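Local structure of polygalacturonase (Pectobacterium carotovorum subsp. carotovorum, 1BHE) at residues 175-180 and 202-207. The protein hydrolyses the alpha-1,4 linkages between galacturonosyl units of polygalacturonic acid within the chain, a secreted activity involved in maceration and soft rot of plant tissue. Residues are numbered along the deposited sequence; the frame is centred on the assembly and turned at random.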
ATOM      1  N   PHE A 175       3.692  -1.296   6.424  1.00  5.45           N
ATOM      2  CA  PHE A 175       3.083  -0.844   5.168  1.00  5.68           C
ATOM      3  C   PHE A 175       3.441   0.620   4.919  1.00  5.69           C
ATOM      4  O   PHE A 175       3.559   1.379   5.878  1.00  5.91           O
ATOM      5  CB  PHE A 175       1.569  -1.041   5.218  1.00  6.08           C
ATOM      6  CG  PHE A 175       1.090  -2.461   5.362  1.00  7.13           C
ATOM      7  CD1 PHE A 175       1.952  -3.542   5.403  1.00  6.88           C
ATOM      8  CD2 PHE A 175      -0.278  -2.703   5.443  1.00  7.03           C
ATOM      9  CE1 PHE A 175       1.475  -4.832   5.539  1.00  7.79           C
ATOM     10  CE2 PHE A 175      -0.760  -3.993   5.567  1.00  8.16           C
ATOM     11  CZ  PHE A 175       0.114  -5.061   5.618  1.00  7.73           C
ATOM     12  N   HIS A 176       3.605   1.011   3.657  1.00  5.65           N
ATOM     13  CA  HIS A 176       3.960   2.386   3.334  1.00  5.61           C
ATOM     14  C   HIS A 176       2.771   3.333   3.466  1.00  4.84           C
ATOM     15  O   HIS A 176       2.862   4.372   4.123  1.00  4.41           O
ATOM     16  CB  HIS A 176       4.522   2.501   1.910  1.00  5.62           C
ATOM     17  CG  HIS A 176       5.852   1.841   1.706  1.00  5.57           C
ATOM     18  ND1 HIS A 176       6.012   0.476   1.678  1.00  5.90           N
ATOM     19  CD2 HIS A 176       7.081   2.376   1.504  1.00  6.19           C
ATOM     20  CE1 HIS A 176       7.292   0.188   1.473  1.00  6.84           C
ATOM     21  NE2 HIS A 176       7.967   1.318   1.365  1.00  6.49           N
ATOM     22  N   VAL A 177       1.688   3.026   2.750  1.00  4.25           N
ATOM     23  CA  VAL A 177       0.498   3.872   2.733  1.00  4.93           C
ATOM     24  C   VAL A 177      -0.765   3.035   2.929  1.00  5.13           C
ATOM     25  O   VAL A 177      -1.004   2.047   2.229  1.00  4.52           O
ATOM     26  CB  VAL A 177       0.319   4.651   1.413  1.00  5.48           C
ATOM     27  CG1 VAL A 177      -0.876   5.604   1.506  1.00  5.79           C
ATOM     28  CG2 VAL A 177       1.543   5.447   0.992  1.00  6.14           C
ATOM     29  N   VAL A 178      -1.594   3.440   3.886  1.00  4.99           N
ATOM     30  CA  VAL A 178      -2.857   2.779   4.183  1.00  5.46           C
ATOM     31  C   VAL A 178      -3.966   3.836   4.174  1.00  5.23           C
ATOM     32  O   VAL A 178      -3.826   4.876   4.811  1.00  5.51           O
ATOM     33  CB  VAL A 178      -2.862   2.066   5.551  1.00  6.13           C
ATOM     34  CG1 VAL A 178      -4.263   1.567   5.906  1.00  6.10           C
ATOM     35  CG2 VAL A 178      -1.877   0.901   5.588  1.00  5.11           C
ATOM     36  N   PHE A 179      -5.028   3.569   3.431  1.00  5.13           N
ATOM     37  CA  PHE A 179      -6.178   4.464   3.344  1.00  4.99           C
ATOM     38  C   PHE A 179      -7.396   3.673   3.839  1.00  5.05           C
ATOM     39  O   PHE A 179      -7.946   2.870   3.072  1.00  5.29           O
ATOM     40  CB  PHE A 179      -6.399   4.955   1.915  1.00  4.24           C
ATOM     41  CG  PHE A 179      -7.471   6.002   1.782  1.00  4.38           C
ATOM     42  CD1 PHE A 179      -7.273   7.285   2.266  1.00  4.57           C
ATOM     43  CD2 PHE A 179      -8.678   5.701   1.171  1.00  4.33           C
ATOM     44  CE1 PHE A 179      -8.263   8.252   2.149  1.00  3.88           C
ATOM     45  CE2 PHE A 179      -9.664   6.660   1.048  1.00  3.87           C
ATOM     46  CZ  PHE A 179      -9.461   7.937   1.538  1.00  3.38           C
ATOM     47  N   SER A 180      -7.765   3.858   5.100  1.00  4.96           N
ATOM     48  CA  SER A 180      -8.810   3.066   5.722  1.00  6.69           C
ATOM     49  C   SER A 180     -10.119   3.783   6.012  1.00  6.16           C
ATOM     50  O   SER A 180     -10.143   4.883   6.551  1.00  7.02           O
ATOM     51  CB  SER A 180      -8.341   2.556   7.107  1.00  7.42           C
ATOM     52  OG  SER A 180      -7.204   1.729   6.963  1.00 11.18           O
ATOM     53  N   ASP A 202       3.838  -3.671   2.425  1.00  5.84           N
ATOM     54  CA  ASP A 202       2.888  -3.345   1.362  1.00  5.71           C
ATOM     55  C   ASP A 202       3.068  -1.880   0.962  1.00  5.66           C
ATOM     56  O   ASP A 202       3.324  -1.039   1.831  1.00  4.92           O
ATOM     57  CB  ASP A 202       1.444  -3.571   1.779  1.00  5.75           C
ATOM     58  CG  ASP A 202       1.037  -5.012   1.967  1.00  6.74           C
ATOM     59  OD1 ASP A 202       1.894  -5.917   1.922  1.00  6.84           O
ATOM     60  OD2 ASP A 202      -0.169  -5.266   2.169  1.00  5.99           O
ATOM     61  N   GLY A 203       2.903  -1.613  -0.328  1.00  5.13           N
ATOM     62  CA  GLY A 203       3.063  -0.262  -0.839  1.00  5.55           C
ATOM     63  C   GLY A 203       1.884   0.637  -0.511  1.00  5.74           C
ATOM     64  O   GLY A 203       1.997   1.540   0.321  1.00  6.12           O
ATOM     65  N   ILE A 204       0.776   0.477  -1.228  1.00  5.47           N
ATOM     66  CA  ILE A 204      -0.421   1.270  -1.026  1.00  4.77           C
ATOM     67  C   ILE A 204      -1.639   0.354  -0.884  1.00  4.63           C
ATOM     68  O   ILE A 204      -1.983  -0.348  -1.835  1.00  4.90           O
ATOM     69  CB  ILE A 204      -0.719   2.260  -2.173  1.00  4.70           C
ATOM     70  CG1 ILE A 204       0.438   3.237  -2.403  1.00  4.95           C
ATOM     71  CG2 ILE A 204      -1.995   3.030  -1.840  1.00  4.71           C
ATOM     72  CD1 ILE A 204       0.243   4.168  -3.577  1.00  5.49           C
ATOM     73  N   ASP A 205      -2.307   0.401   0.263  1.00  4.74           N
ATOM     74  CA  ASP A 205      -3.439  -0.460   0.545  1.00  5.43           C
ATOM     75  C   ASP A 205      -4.710   0.272   0.981  1.00  5.70           C
ATOM     76  O   ASP A 205      -4.873   0.615   2.154  1.00  6.19           O
ATOM     77  CB  ASP A 205      -3.140  -1.431   1.692  1.00  4.96           C
ATOM     78  CG  ASP A 205      -2.056  -2.461   1.546  1.00  5.76           C
ATOM     79  OD1 ASP A 205      -1.360  -2.543   0.521  1.00  5.95           O
ATOM     80  OD2 ASP A 205      -1.875  -3.269   2.497  1.00  6.84           O
ATOM     81  N   PRO A 206      -5.671   0.384   0.079  1.00  6.31           N
ATOM     82  CA  PRO A 206      -7.013   0.853   0.408  1.00  6.79           C
ATOM     83  C   PRO A 206      -7.702  -0.229   1.235  1.00  6.96           C
ATOM     84  O   PRO A 206      -7.648  -1.408   0.862  1.00  7.51           O
ATOM     85  CB  PRO A 206      -7.681   1.069  -0.941  1.00  6.56           C
ATOM     86  CG  PRO A 206      -6.609   0.918  -1.968  1.00  6.77           C
ATOM     87  CD  PRO A 206      -5.586  -0.019  -1.347  1.00  6.24           C
ATOM     88  N   MET A 207      -8.291   0.115   2.366  1.00  6.44           N
ATOM     89  CA  MET A 207      -8.941  -0.818   3.278  1.00  6.06           C
ATOM     90  C   MET A 207     -10.363  -0.368   3.598  1.00  5.53           C
ATOM     91  O   MET A 207     -10.549   0.640   4.279  1.00  5.50           O
ATOM     92  CB  MET A 207      -8.160  -0.908   4.601  1.00  6.29           C
ATOM     93  CG  MET A 207      -6.792  -1.558   4.497  1.00  8.40           C
ATOM     94  SD  MET A 207      -5.944  -1.640   6.092  1.00 10.92           S
ATOM     95  CE  MET A 207      -4.408  -2.411   5.562  1.00  9.10           C
TER
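Strands 177-180 and 204-207 run parallel, their axes 4.6 Å apart at closest and their directions 12° apart, with Val177 opposite Ile204 and Ser180 opposite Met207. Backbone hydrogen bonds join them from Val177 N to Gly203 O through Met207 N to Phe179 O, the pairing extending into the bends ahead of both strands. There Asp202 O accepts two bonds, from His176 N at 2.8 Å, almost straight on, and from His176 ND1 at 3.1 Å. The imidazole meets this oxygen edge-on but approaches from above the carbonyl plane; its far nitrogen, NE2, is hydrogen-bonded to Thr194 OG1, so both ends hold the ring. The two strands belong to successive coils of the right-handed parallel beta-helix of family 28 glycosyl hydrolases. Val177, Ile204, Phe179 and Pro206 line one face, where Val177 CB meets Ile204 CG1 at 4.1 Å and Phe185 and Ile212 join the packing.

The opposite face is that of Val178, Asp205, Ser180 and Met207, and beside it the Phe175 ring stacks on the Asp202 carboxylate, planes 6° apart, with Asp202 CB 3.8 Å from the ring centroid in a CH-pi contact. Extended beyond CG (chi3 -179°), Met207 brings SD to Val178 CG1 at 3.6 Å and CE to the edge of the Phe175 ring. Asp205 OD2 lies 2.6 Å from Asp202 OD2. Asp202 OD1 accepts a weak hydrogen bond from Asp224 N, and the Asp202 side chain touches Asp223, the predicted proton donor, consistent with a place in the active site.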